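Long-range contacts in bottromycin amidohydrolase (PDB 6I5S), which probably hydrolyses a thiazoline-containing intermediate of bottromycin biosynthesis, using a two-zinc active site, and acts as gatekeeper of that pathway: residues Arg36-Ala42 with Arg57-Asp63; Leu107-Thr112 with Pro419-Val424; Leu103-Leu107 with Ala135-Arg139; Gly89-Ala93 with Ser359-Glu363; Thr223-Thr227 with Asp387-Trp391. All coordinates share one frame; numbering follows the deposited sequence.

Contact 1 lies farthest from the chain centre and is partly solvent-exposed; it joins two antiparallel strands through regular backbone hydrogen bonds, with Phe-40, Leu-59 and Val-61 on the inner face and Val-39 and Glu-60 on the outer one. Contacts 2 and 3 are buried and almost wholly apolar. They share Leu-107 and helix 100-108, which packs both on strand 421-424 and on the loop before strand 139-142. Contact 4, near the centre, pairs aromatic packing with a water bridge close to the zinc site. It meets contact 2 where His-361 bonds to His-109. Contact 5, partly buried, combines one arginine bond to a helix end with packing on Val-388, and Met-389 links it to Val-91 of contact 4.

Contact 1: residues Arg36-Ala42 with Arg57-Asp63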
# COMPACT_ATOMS: atom_id res chain seq x y z
N ARG A 36 -11.81 22.32 6.77
CA ARG A 36 -11.48 21.64 5.51
C ARG A 36 -11.41 22.63 4.36
O ARG A 36 -11.49 22.24 3.19
CB ARG A 36 -12.47 20.52 5.20
CG ARG A 36 -12.36 19.38 6.23
CD ARG A 36 -13.46 18.36 6.08
NE ARG A 36 -13.48 17.47 7.25
CZ ARG A 36 -12.97 16.24 7.32
NH1 ARG A 36 -12.34 15.69 6.29
NH2 ARG A 36 -13.04 15.60 8.49
N THR A 37 -11.23 23.90 4.70
CA THR A 37 -11.13 24.98 3.74
C THR A 37 -9.86 25.74 4.03
O THR A 37 -9.61 26.09 5.18
CB THR A 37 -12.37 25.90 3.82
OG1 THR A 37 -13.51 25.17 3.31
CG2 THR A 37 -12.14 27.20 3.00
N HIS A 38 -9.04 25.95 3.00
CA HIS A 38 -7.70 26.49 3.19
C HIS A 38 -7.30 27.29 1.97
O HIS A 38 -7.80 27.08 0.88
CB HIS A 38 -6.65 25.38 3.35
CG HIS A 38 -6.95 24.40 4.43
ND1 HIS A 38 -6.62 24.63 5.75
CD2 HIS A 38 -7.62 23.22 4.40
CE1 HIS A 38 -7.03 23.60 6.48
NE2 HIS A 38 -7.64 22.74 5.69
N VAL A 39 -6.31 28.14 2.17
CA VAL A 39 -5.49 28.68 1.08
C VAL A 39 -4.04 28.42 1.46
O VAL A 39 -3.59 28.83 2.53
CB VAL A 39 -5.74 30.17 0.85
CG1 VAL A 39 -4.82 30.69 -0.27
CG2 VAL A 39 -7.17 30.41 0.52
N PHE A 40 -3.31 27.71 0.60
CA PHE A 40 -1.87 27.49 0.77
C PHE A 40 -1.17 28.34 -0.29
O PHE A 40 -1.41 28.17 -1.49
CB PHE A 40 -1.49 26.01 0.59
CG PHE A 40 -2.17 25.08 1.56
CD1 PHE A 40 -1.62 24.81 2.79
CD2 PHE A 40 -3.38 24.49 1.25
CE1 PHE A 40 -2.25 23.99 3.67
CE2 PHE A 40 -3.99 23.66 2.12
CZ PHE A 40 -3.44 23.41 3.33
N LYS A 41 -0.31 29.25 0.15
CA LYS A 41 0.33 30.19 -0.77
C LYS A 41 1.58 29.58 -1.37
O LYS A 41 2.28 28.79 -0.73
CB LYS A 41 0.71 31.48 -0.03
CG LYS A 41 -0.46 32.41 0.23
CD LYS A 41 -0.46 32.93 1.66
CE LYS A 41 0.83 33.66 2.01
NZ LYS A 41 0.77 34.32 3.35
N ALA A 42 1.84 29.94 -2.63
CA ALA A 42 3.12 29.68 -3.28
C ALA A 42 3.45 28.19 -3.30
O ALA A 42 4.53 27.76 -2.88
CB ALA A 42 4.22 30.47 -2.59
N ARG A 57 1.87 28.54 -7.29
CA ARG A 57 0.50 28.98 -7.35
C ARG A 57 -0.14 28.83 -5.98
O ARG A 57 0.24 27.97 -5.19
CB ARG A 57 -0.27 28.18 -8.39
CG ARG A 57 0.23 28.37 -9.81
CD ARG A 57 -0.73 27.72 -10.80
NE ARG A 57 -0.35 27.97 -12.19
CZ ARG A 57 -0.14 27.02 -13.10
NH1 ARG A 57 -0.28 25.73 -12.79
NH2 ARG A 57 0.21 27.37 -14.33
N ASP A 58 -1.08 29.70 -5.71
CA ASP A 58 -1.81 29.62 -4.46
C ASP A 58 -2.94 28.63 -4.61
O ASP A 58 -3.77 28.74 -5.52
CB ASP A 58 -2.36 31.00 -4.07
CG ASP A 58 -1.28 32.06 -3.87
OD1 ASP A 58 -0.10 31.76 -3.57
OD2 ASP A 58 -1.63 33.25 -3.98
N LEU A 59 -2.98 27.66 -3.71
CA LEU A 59 -3.90 26.54 -3.76
C LEU A 59 -5.12 26.83 -2.88
O LEU A 59 -4.97 27.04 -1.67
CB LEU A 59 -3.18 25.29 -3.27
CG LEU A 59 -4.08 24.09 -2.98
CD1 LEU A 59 -4.81 23.63 -4.26
CD2 LEU A 59 -3.28 22.95 -2.39
N GLU A 60 -6.31 26.80 -3.47
CA GLU A 60 -7.55 26.98 -2.74
C GLU A 60 -8.23 25.63 -2.54
O GLU A 60 -8.50 24.91 -3.51
CB GLU A 60 -8.49 27.93 -3.48
CG GLU A 60 -9.79 28.11 -2.75
CD GLU A 60 -10.78 28.96 -3.49
OE1 GLU A 60 -10.40 29.58 -4.51
OE2 GLU A 60 -11.94 28.98 -3.04
N VAL A 61 -8.46 25.28 -1.27
CA VAL A 61 -9.22 24.08 -0.88
C VAL A 61 -10.53 24.54 -0.26
O VAL A 61 -10.53 25.40 0.63
CB VAL A 61 -8.41 23.22 0.10
CG1 VAL A 61 -9.22 22.04 0.57
CG2 VAL A 61 -7.12 22.73 -0.54
N ALA A 62 -11.63 23.98 -0.74
CA ALA A 62 -12.97 24.36 -0.29
C ALA A 62 -13.70 23.09 0.11
O ALA A 62 -13.98 22.24 -0.73
CB ALA A 62 -13.71 25.10 -1.39
N ASP A 63 -14.01 22.96 1.41
CA ASP A 63 -14.75 21.80 1.92
C ASP A 63 -14.12 20.50 1.45
O ASP A 63 -14.80 19.57 1.03
CB ASP A 63 -16.23 21.83 1.50
CG ASP A 63 -17.09 20.91 2.33
OD1 ASP A 63 -16.72 20.66 3.50
OD2 ASP A 63 -18.12 20.43 1.84
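Val-61, Phe-40 and Leu-59 carry the apolar side of an antiparallel strand pair, in which edge strand 38-41 runs beside strand 57-62 of a three-stranded sheet. His-38 with Val-61 and Phe-40 with Leu-59 are hydrogen-bonded pairs, each closed by two backbone bonds; Phe-40 N, for example, reaches Leu-59 O at 2.9 Å. Between them Val-39 and Glu-60 form a non-hydrogen-bonded pair whose side chains leave on the other, exposed face, where a charged group is well placed.

On the inner face Phe-40 and Leu-59 run alongside each other, with CD2 of the ring 4.0 Å from CD2 of the leucine. Val-61 comes to the edge of the same ring, its CG2 4.2 Å from Phe-40 CE2. Its other branch, CG1, is anti to the backbone N (chi1 176°) and thereby lies 3.5 Å from Arg-36 O, beside the His-38 ring edge. Bulky apolar residues suit this face because Leu-423, Phe-404 and Phe-428 of a second sheet pack against it, in a layout consistent with the small beta-sandwich domain of many amidohydrolases.

Side chains close both ends of the pairing. Asp-58 OD1 accepts Ala-42 N at 2.8 Å, met nearly along its C-O axis, and also bonds Thr-72 OG1. At the far end Thr-37 OG1 receives the Asp-63 N-H at 3.0 Å in an almost straight bond of 170°.

Contact 2: residues Leu107-Thr112 with Pro419-Val424; sequences LVHGVT and PDGVLV
Val-422 fits its two methyl groups against the turn that follows helix 100-108. CG2 lies 3.7 Å from Leu-107 O and 3.9 Å from Gly-110 CA, while CG1 meets Thr-112 CG2 at 3.9 Å, the two side chains passing antiparallel to one another. On the last turn of the helix, Leu-107 crosses Val-424 at about a right angle, CD2 to CG2 at 3.8 Å. Thr-112 can offer a methyl here because its CG2 stands anti to the carbonyl carbon (OG1 chi1 57°), which leaves the apolar branch facing the valines. The Pro-419 ring finishes the row, with CD 4.0 Å from Val-108 O.

What shapes this surface is a Schellman motif: Gly-110, with positive phi, sends its N back to Leu-107 O at 3.0 Å, and Val-111 N bonds Leu-106 O. Glycine suits the place, since positive phi favours it, and a CB would already touch Pro-419 CG. The chain then enters strand 111-116. On the other segment, Asp-420 and Gly-421 both face Phe-404 in a classic beta bulge where strand 421-424 begins. Farther out, Leu-434 of helix 431-444 packs on Val-422, and His-109 ND1 is held by Gly-105 O.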
# COMPACT_ATOMS: atom_id res chain seq x y z
N LEU A 107 -1.18 7.44 7.54
CA LEU A 107 -1.38 8.88 7.42
C LEU A 107 -0.10 9.64 7.69
O LEU A 107 0.23 10.59 7.00
CB LEU A 107 -2.44 9.35 8.42
CG LEU A 107 -3.87 8.96 8.06
CD1 LEU A 107 -4.75 9.40 9.24
CD2 LEU A 107 -4.26 9.64 6.76
N VAL A 108 0.60 9.23 8.73
CA VAL A 108 1.83 9.94 9.14
C VAL A 108 2.86 9.93 8.02
O VAL A 108 3.69 10.85 7.91
CB VAL A 108 2.37 9.26 10.42
CG1 VAL A 108 3.86 9.48 10.58
CG2 VAL A 108 1.60 9.75 11.63
N HIS A 109 2.81 8.92 7.14
CA HIS A 109 3.77 8.78 6.08
C HIS A 109 3.23 9.22 4.73
O HIS A 109 3.87 8.95 3.71
CB HIS A 109 4.30 7.33 6.03
CG HIS A 109 5.14 7.03 7.22
ND1 HIS A 109 4.61 6.60 8.41
CD2 HIS A 109 6.48 7.16 7.42
CE1 HIS A 109 5.58 6.50 9.31
NE2 HIS A 109 6.73 6.84 8.74
N GLY A 110 2.12 9.98 4.74
CA GLY A 110 1.58 10.58 3.54
C GLY A 110 0.67 9.69 2.74
O GLY A 110 0.29 10.03 1.61
N VAL A 111 0.34 8.53 3.28
CA VAL A 111 -0.51 7.55 2.59
C VAL A 111 -1.96 7.87 2.96
O VAL A 111 -2.39 7.66 4.11
CB VAL A 111 -0.15 6.13 2.98
CG1 VAL A 111 -1.13 5.16 2.25
CG2 VAL A 111 1.27 5.76 2.61
N THR A 112 -2.70 8.37 1.98
CA THR A 112 -4.06 8.81 2.17
C THR A 112 -5.10 7.85 1.60
O THR A 112 -6.29 8.15 1.69
CB THR A 112 -4.26 10.21 1.56
OG1 THR A 112 -3.92 10.23 0.19
CG2 THR A 112 -3.39 11.26 2.27
N PRO A 419 6.90 14.09 5.52
CA PRO A 419 6.19 15.29 5.11
C PRO A 419 6.25 16.33 6.20
O PRO A 419 6.35 16.03 7.39
CB PRO A 419 4.76 14.80 4.90
CG PRO A 419 4.83 13.31 4.69
CD PRO A 419 6.08 12.88 5.44
N ASP A 420 6.22 17.58 5.79
CA ASP A 420 5.91 18.69 6.67
C ASP A 420 4.41 18.97 6.80
O ASP A 420 4.03 19.86 7.57
CB ASP A 420 6.66 19.92 6.17
CG ASP A 420 8.16 19.70 6.18
OD1 ASP A 420 8.65 19.32 7.25
OD2 ASP A 420 8.81 19.83 5.13
N GLY A 421 3.59 18.29 6.03
CA GLY A 421 2.15 18.34 6.18
C GLY A 421 1.49 17.29 5.34
O GLY A 421 2.00 16.92 4.27
N VAL A 422 0.33 16.83 5.79
CA VAL A 422 -0.47 15.89 5.00
C VAL A 422 -1.90 16.41 5.04
O VAL A 422 -2.46 16.59 6.11
CB VAL A 422 -0.41 14.45 5.52
CG1 VAL A 422 -1.35 13.53 4.71
CG2 VAL A 422 0.98 13.90 5.47
N LEU A 423 -2.45 16.70 3.87
CA LEU A 423 -3.85 17.10 3.71
C LEU A 423 -4.68 15.87 3.39
O LEU A 423 -4.44 15.21 2.37
CB LEU A 423 -3.96 18.10 2.57
CG LEU A 423 -5.26 18.86 2.38
CD1 LEU A 423 -5.58 19.75 3.58
CD2 LEU A 423 -5.12 19.72 1.14
N VAL A 424 -5.69 15.59 4.23
CA VAL A 424 -6.48 14.37 4.12
C VAL A 424 -7.92 14.80 4.03
O VAL A 424 -8.48 15.26 5.05
CB VAL A 424 -6.30 13.43 5.31
CG1 VAL A 424 -7.03 12.11 5.04
CG2 VAL A 424 -4.90 13.23 5.68

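Contact 3: residues Leu103-Leu107 with Ala135-Arg139; sequences LVGLL and AVLPR
Val-136 is the first residue of its loop to meet helix 100-108, its CG1 standing 4.1 Å from Leu-107 CD1. The same leucine methyl also lies against the valine carbonyl, at 3.6 Å from Val-136 O, an oxygen buried without any polar partner in the model. Leu-137 follows, offering its backbone CA to Leu-107 CD1 at 3.9 Å and, more loosely, its CD2 to Leu-103 CD1.

Pro-138 makes the heart of the contact. Its ring sits among Leu-103, Leu-106 and Leu-107, which one turn of helix brings to the same side. CD is 3.8 Å from both Leu-103 CD2 and Leu-107 CG, whereas CG lies 4.2 Å from Leu-106 CB. A proline suits this spot: its compact ring is apolar throughout and it has no N-H to leave unsatisfied. Strand 139-142 begins next, parallel to strand 111-116, so the loop closes a beta-alpha-beta unit, consistent with the barrel of metal-dependent amidohydrolases.

Replacing Leu-107 by an alanine would probably open a gap beside Pro-138 and Val-136, as both delta methyls and CG would be lost.

Since the contact consists of van der Waals packing alone, its strength rests on close shape fit and burial from water.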
# COMPACT_ATOMS: atom_id res chain seq x y z
N LEU A 103 -3.78 2.55 10.44
CA LEU A 103 -4.34 3.72 9.79
C LEU A 103 -3.50 4.96 10.12
O LEU A 103 -3.20 5.78 9.24
CB LEU A 103 -5.80 3.90 10.22
CG LEU A 103 -6.81 2.81 9.76
CD1 LEU A 103 -8.15 3.05 10.41
CD2 LEU A 103 -6.94 2.82 8.27
N VAL A 104 -3.09 5.09 11.38
CA VAL A 104 -2.27 6.23 11.78
C VAL A 104 -0.90 6.17 11.14
O VAL A 104 -0.39 7.19 10.65
CB VAL A 104 -2.19 6.31 13.33
CG1 VAL A 104 -1.14 7.38 13.71
CG2 VAL A 104 -3.58 6.63 13.95
N GLY A 105 -0.28 4.98 11.10
CA GLY A 105 1.01 4.83 10.44
C GLY A 105 0.98 5.25 8.99
O GLY A 105 1.86 5.99 8.52
N LEU A 106 -0.07 4.84 8.26
CA LEU A 106 -0.19 5.27 6.87
C LEU A 106 -0.27 6.79 6.76
O LEU A 106 0.49 7.38 5.97
CB LEU A 106 -1.38 4.59 6.20
CG LEU A 106 -1.26 3.08 6.04
CD1 LEU A 106 -2.58 2.49 5.59
CD2 LEU A 106 -0.16 2.68 5.08
N LEU A 107 -1.18 7.44 7.54
CA LEU A 107 -1.38 8.88 7.42
C LEU A 107 -0.10 9.64 7.69
O LEU A 107 0.23 10.59 7.00
CB LEU A 107 -2.44 9.35 8.42
CG LEU A 107 -3.87 8.96 8.06
CD1 LEU A 107 -4.75 9.40 9.24
CD2 LEU A 107 -4.26 9.64 6.76
N ALA A 135 -13.89 10.69 11.34
CA ALA A 135 -12.52 10.54 11.79
C ALA A 135 -11.62 10.77 10.58
O ALA A 135 -12.01 10.50 9.44
CB ALA A 135 -12.27 9.13 12.34
N VAL A 136 -10.41 11.23 10.84
CA VAL A 136 -9.42 11.41 9.80
C VAL A 136 -8.78 10.06 9.53
O VAL A 136 -8.15 9.48 10.42
CB VAL A 136 -8.37 12.44 10.22
CG1 VAL A 136 -7.30 12.58 9.18
CG2 VAL A 136 -9.04 13.78 10.37
N LEU A 137 -8.94 9.55 8.31
CA LEU A 137 -8.31 8.26 8.01
C LEU A 137 -8.10 8.15 6.50
O LEU A 137 -8.69 8.90 5.71
CB LEU A 137 -9.14 7.10 8.57
CG LEU A 137 -10.64 7.17 8.48
CD1 LEU A 137 -11.05 7.54 7.11
CD2 LEU A 137 -11.23 5.84 8.88
N PRO A 138 -7.21 7.26 6.06
CA PRO A 138 -7.03 7.04 4.63
C PRO A 138 -8.27 6.36 4.06
O PRO A 138 -8.95 5.59 4.75
CB PRO A 138 -5.82 6.09 4.56
CG PRO A 138 -5.31 5.95 5.95
CD PRO A 138 -6.42 6.36 6.90
N ARG A 139 -8.48 6.59 2.76
CA ARG A 139 -9.64 6.01 2.09
C ARG A 139 -9.31 4.59 1.63
O ARG A 139 -8.32 4.40 0.92
CB ARG A 139 -10.00 6.88 0.90
CG ARG A 139 -11.25 6.46 0.08
CD ARG A 139 -12.55 6.70 0.89
NE ARG A 139 -13.73 6.54 0.05
CZ ARG A 139 -14.65 7.47 -0.19
NH1 ARG A 139 -14.59 8.68 0.37
NH2 ARG A 139 -15.65 7.18 -1.01

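Contact 4: residues Gly89-Ala93 with Ser359-Glu363; sequences GFVDA and SFHKE
Phe-90 and Phe-360 present their rings nearly parallel, at 18°, yet slid so far apart that they barely overlap, the centroids being 5.7 Å from each other. Instead of stacking, Phe-360 uses the end of its ring: CE2 and CZ press on Phe-90 CB, both at 3.6 Å, and CE1 comes within 3.2 Å of Val-91 O. The ring reaches the strand because its CG is anti to the backbone N (chi1 -175°), which swings it off the helix toward residues 90-92. A large flat side chain suits this place, spanning from Phe-90 to Asp-92 CA and CB.

His-361 completes an aromatic cluster. Phe-90 CE2 approaches the edge of the imidazole, 4.0 Å from His-361 CE1, and Phe-360 CD2 lies over the rim of one imidazole face. His-361 NE2 is bound by His-109 O, which limits the ring's rotation.

At the other end the chemistry turns polar. One water donates to Asp-92 OD1 and to Ser-359 OG, each at 2.9 Å, bridging strand and helix; Asp-92 OD1 is also bonded to Thr-347 OG1. The second oxygen, OD2, takes the backbone N-H of His-94, a zinc ligand, a bond consistent with a second-shell place for Asp-92.

The short axes of helix segment 359-363 and strand segment 90-92 cross at 96°, 9.9 Å apart at closest. Val-111 of neighbouring strand 111-116 touches both phenylalanines, Val-403 and Tyr-405 of strand 402-405 pack on Phe-90, and Val-91, turned away from helix 358-369, touches Ala-385 and Tyr-386 of helix 383-388.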
# COMPACT_ATOMS: atom_id res chain seq x y z
N GLY A 89 -1.62 12.64 -2.63
CA GLY A 89 -1.48 11.69 -1.55
C GLY A 89 -1.08 10.33 -2.08
O GLY A 89 -1.46 9.96 -3.19
N PHE A 90 -0.31 9.59 -1.28
CA PHE A 90 0.19 8.28 -1.65
C PHE A 90 -0.85 7.19 -1.42
O PHE A 90 -1.75 7.31 -0.57
CB PHE A 90 1.45 7.91 -0.83
CG PHE A 90 2.49 8.98 -0.84
CD1 PHE A 90 2.78 9.67 -2.00
CD2 PHE A 90 3.15 9.31 0.30
CE1 PHE A 90 3.70 10.73 -2.00
CE2 PHE A 90 4.10 10.38 0.30
CZ PHE A 90 4.36 11.05 -0.88
N VAL A 91 -0.70 6.11 -2.19
CA VAL A 91 -1.57 4.94 -2.10
C VAL A 91 -0.71 3.73 -1.83
O VAL A 91 0.14 3.35 -2.66
CB VAL A 91 -2.38 4.72 -3.39
CG1 VAL A 91 -3.43 3.57 -3.12
CG2 VAL A 91 -3.07 6.04 -3.80
N ASP A 92 -0.91 3.10 -0.66
CA ASP A 92 -0.31 1.78 -0.45
C ASP A 92 -1.15 0.75 -1.21
O ASP A 92 -2.28 0.42 -0.80
CB ASP A 92 -0.19 1.42 1.03
CG ASP A 92 0.58 0.12 1.25
OD1 ASP A 92 1.14 -0.04 2.33
OD2 ASP A 92 0.62 -0.76 0.34
N ALA A 93 -0.60 0.24 -2.29
CA ALA A 93 -1.36 -0.62 -3.20
C ALA A 93 -1.55 -2.06 -2.72
O ALA A 93 -2.22 -2.86 -3.40
CB ALA A 93 -0.73 -0.61 -4.57
N SER A 359 6.99 1.19 5.85
CA SER A 359 7.22 0.17 4.82
C SER A 359 6.89 0.70 3.42
O SER A 359 7.46 0.22 2.42
CB SER A 359 6.38 -1.09 5.10
OG SER A 359 4.99 -0.84 5.10
N PHE A 360 5.97 1.66 3.34
CA PHE A 360 5.68 2.28 2.05
C PHE A 360 6.94 2.91 1.47
O PHE A 360 7.27 2.75 0.28
CB PHE A 360 4.57 3.32 2.20
CG PHE A 360 4.14 3.91 0.91
CD1 PHE A 360 3.32 3.18 0.08
CD2 PHE A 360 4.62 5.13 0.47
CE1 PHE A 360 2.92 3.67 -1.15
CE2 PHE A 360 4.20 5.65 -0.76
CZ PHE A 360 3.36 4.90 -1.57
N HIS A 361 7.65 3.68 2.30
CA HIS A 361 8.90 4.30 1.88
C HIS A 361 10.01 3.29 1.70
O HIS A 361 10.90 3.52 0.89
CB HIS A 361 9.20 5.46 2.85
CG HIS A 361 8.16 6.51 2.75
ND1 HIS A 361 8.13 7.39 1.69
CD2 HIS A 361 7.02 6.71 3.46
CE1 HIS A 361 7.03 8.13 1.79
NE2 HIS A 361 6.33 7.72 2.84
N LYS A 362 9.98 2.18 2.44
CA LYS A 362 10.93 1.10 2.14
C LYS A 362 10.70 0.52 0.75
O LYS A 362 11.67 0.14 0.06
CB LYS A 362 10.84 -0.01 3.17
CG LYS A 362 11.36 0.35 4.55
CD LYS A 362 11.62 -0.91 5.32
CE LYS A 362 12.06 -0.63 6.71
NZ LYS A 362 12.56 -1.86 7.40
N GLU A 363 9.44 0.47 0.31
CA GLU A 363 9.17 -0.07 -1.01
C GLU A 363 9.59 0.93 -2.08
O GLU A 363 10.14 0.52 -3.10
CB GLU A 363 7.69 -0.41 -1.16
CG GLU A 363 7.32 -1.02 -2.55
CD GLU A 363 7.92 -2.34 -2.82
OE1 GLU A 363 8.64 -2.83 -1.92
OE2 GLU A 363 7.70 -2.91 -3.97
O HOH W 1 2.80 0.90 4.46

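Contact 5: residues Thr223-Thr227 with Asp387-Trp391; sequences TMRST and DVMGW
A Schellman motif ends helix 383-388, and there Arg-225, on the chain leading into strand 226-228, grips the carbonyl of Val-388. NH1 donates to Val-388 O at 2.8 Å with an angle of 155° at the hydrogen. The oxygen lies in the guanidinium plane, at its edge, whereas the donor stands well above the carbonyl plane and is tilted 47° out of it.

Arginine suits the place because its chain is apolar up to the guanidinium. Folded at both chi2 and chi3, it lays CG 3.6 Å and CD 3.8 Å from Val-388 CG2 before turning its head back to the carbonyl. The same valine methyl also meets Ser-226 CB at 4.0 Å, and Phe-268 of the next strand packs on Val-388 as well. Gly-390, with positive phi, returns its N to Asp-387 O at 3.0 Å; any side chain there would jam against the preceding carbonyl.

A leucine in place of Arg-225 has no N-H to offer from its side chain, and Val-388 O would probably be left without this charged partner, weakening the polar link between helix end and strand.

Strand 226-228 leads directly to His-229, a zinc ligand. A positive group at a helix C-terminus is likely to be favoured by the partial negative charge gathered there, so a single bond can carry appreciable electrostatic weight.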
# COMPACT_ATOMS: atom_id res chain seq x y z
N THR A 223 -6.52 -10.35 -18.30
CA THR A 223 -7.84 -10.37 -17.67
C THR A 223 -7.86 -9.76 -16.28
O THR A 223 -8.91 -9.29 -15.84
CB THR A 223 -8.40 -11.81 -17.56
OG1 THR A 223 -7.50 -12.64 -16.82
CG2 THR A 223 -8.64 -12.43 -18.93
N MET A 224 -6.73 -9.71 -15.58
CA MET A 224 -6.70 -9.18 -14.23
C MET A 224 -6.33 -7.70 -14.20
O MET A 224 -5.45 -7.24 -14.93
CB MET A 224 -5.71 -9.98 -13.36
CG MET A 224 -6.18 -11.45 -13.16
SD MET A 224 -5.01 -12.47 -12.22
CE MET A 224 -4.99 -11.70 -10.59
N ARG A 225 -7.01 -6.95 -13.35
CA ARG A 225 -6.74 -5.52 -13.26
C ARG A 225 -5.33 -5.27 -12.73
O ARG A 225 -4.64 -4.36 -13.20
CB ARG A 225 -7.76 -4.83 -12.37
CG ARG A 225 -7.43 -3.37 -11.85
CD ARG A 225 -7.54 -2.38 -12.95
NE ARG A 225 -8.88 -2.35 -13.50
CZ ARG A 225 -9.91 -1.71 -13.00
NH1 ARG A 225 -9.83 -1.03 -11.86
NH2 ARG A 225 -11.05 -1.79 -13.65
N SER A 226 -4.88 -6.10 -11.79
CA SER A 226 -3.50 -6.06 -11.36
C SER A 226 -3.10 -7.46 -10.89
O SER A 226 -3.94 -8.28 -10.52
CB SER A 226 -3.26 -5.05 -10.21
OG SER A 226 -3.84 -5.54 -8.98
N THR A 227 -1.80 -7.70 -10.89
CA THR A 227 -1.20 -8.93 -10.34
C THR A 227 -0.15 -8.53 -9.31
O THR A 227 0.52 -7.48 -9.44
CB THR A 227 -0.57 -9.84 -11.39
OG1 THR A 227 0.45 -9.14 -12.14
CG2 THR A 227 -1.67 -10.33 -12.42
N ASP A 387 -5.49 5.16 -10.83
CA ASP A 387 -6.04 4.51 -12.03
C ASP A 387 -6.40 3.04 -11.79
O ASP A 387 -7.48 2.58 -12.22
CB ASP A 387 -5.05 4.61 -13.22
CG ASP A 387 -5.11 5.95 -13.90
OD1 ASP A 387 -5.96 6.79 -13.53
OD2 ASP A 387 -4.30 6.17 -14.82
N VAL A 388 -5.54 2.30 -11.10
CA VAL A 388 -5.83 0.88 -10.88
C VAL A 388 -7.05 0.70 -9.98
O VAL A 388 -7.77 -0.32 -10.08
CB VAL A 388 -4.60 0.14 -10.29
CG1 VAL A 388 -4.43 0.36 -8.78
CG2 VAL A 388 -4.72 -1.36 -10.62
N MET A 389 -7.31 1.66 -9.10
CA MET A 389 -8.51 1.64 -8.25
C MET A 389 -9.75 2.16 -8.93
O MET A 389 -10.86 2.09 -8.35
CB MET A 389 -8.24 2.48 -7.00
CG MET A 389 -7.23 1.86 -6.05
SD MET A 389 -7.05 2.72 -4.45
CE MET A 389 -6.46 4.33 -4.98
N GLY A 390 -9.63 2.69 -10.14
CA GLY A 390 -10.81 3.15 -10.83
C GLY A 390 -11.27 4.50 -10.36
O GLY A 390 -12.42 4.88 -10.62
N TRP A 391 -10.41 5.23 -9.65
CA TRP A 391 -10.72 6.57 -9.16
C TRP A 391 -10.23 7.55 -10.21
O TRP A 391 -9.04 7.86 -10.27
CB TRP A 391 -10.03 6.86 -7.83
CG TRP A 391 -10.43 5.96 -6.69
CD1 TRP A 391 -11.35 4.96 -6.74
CD2 TRP A 391 -9.95 6.01 -5.34
NE1 TRP A 391 -11.46 4.38 -5.49
CE2 TRP A 391 -10.61 5.00 -4.62
CE3 TRP A 391 -9.05 6.81 -4.68
CZ2 TRP A 391 -10.39 4.77 -3.26
CZ3 TRP A 391 -8.80 6.59 -3.32
CH2 TRP A 391 -9.43 5.56 -2.64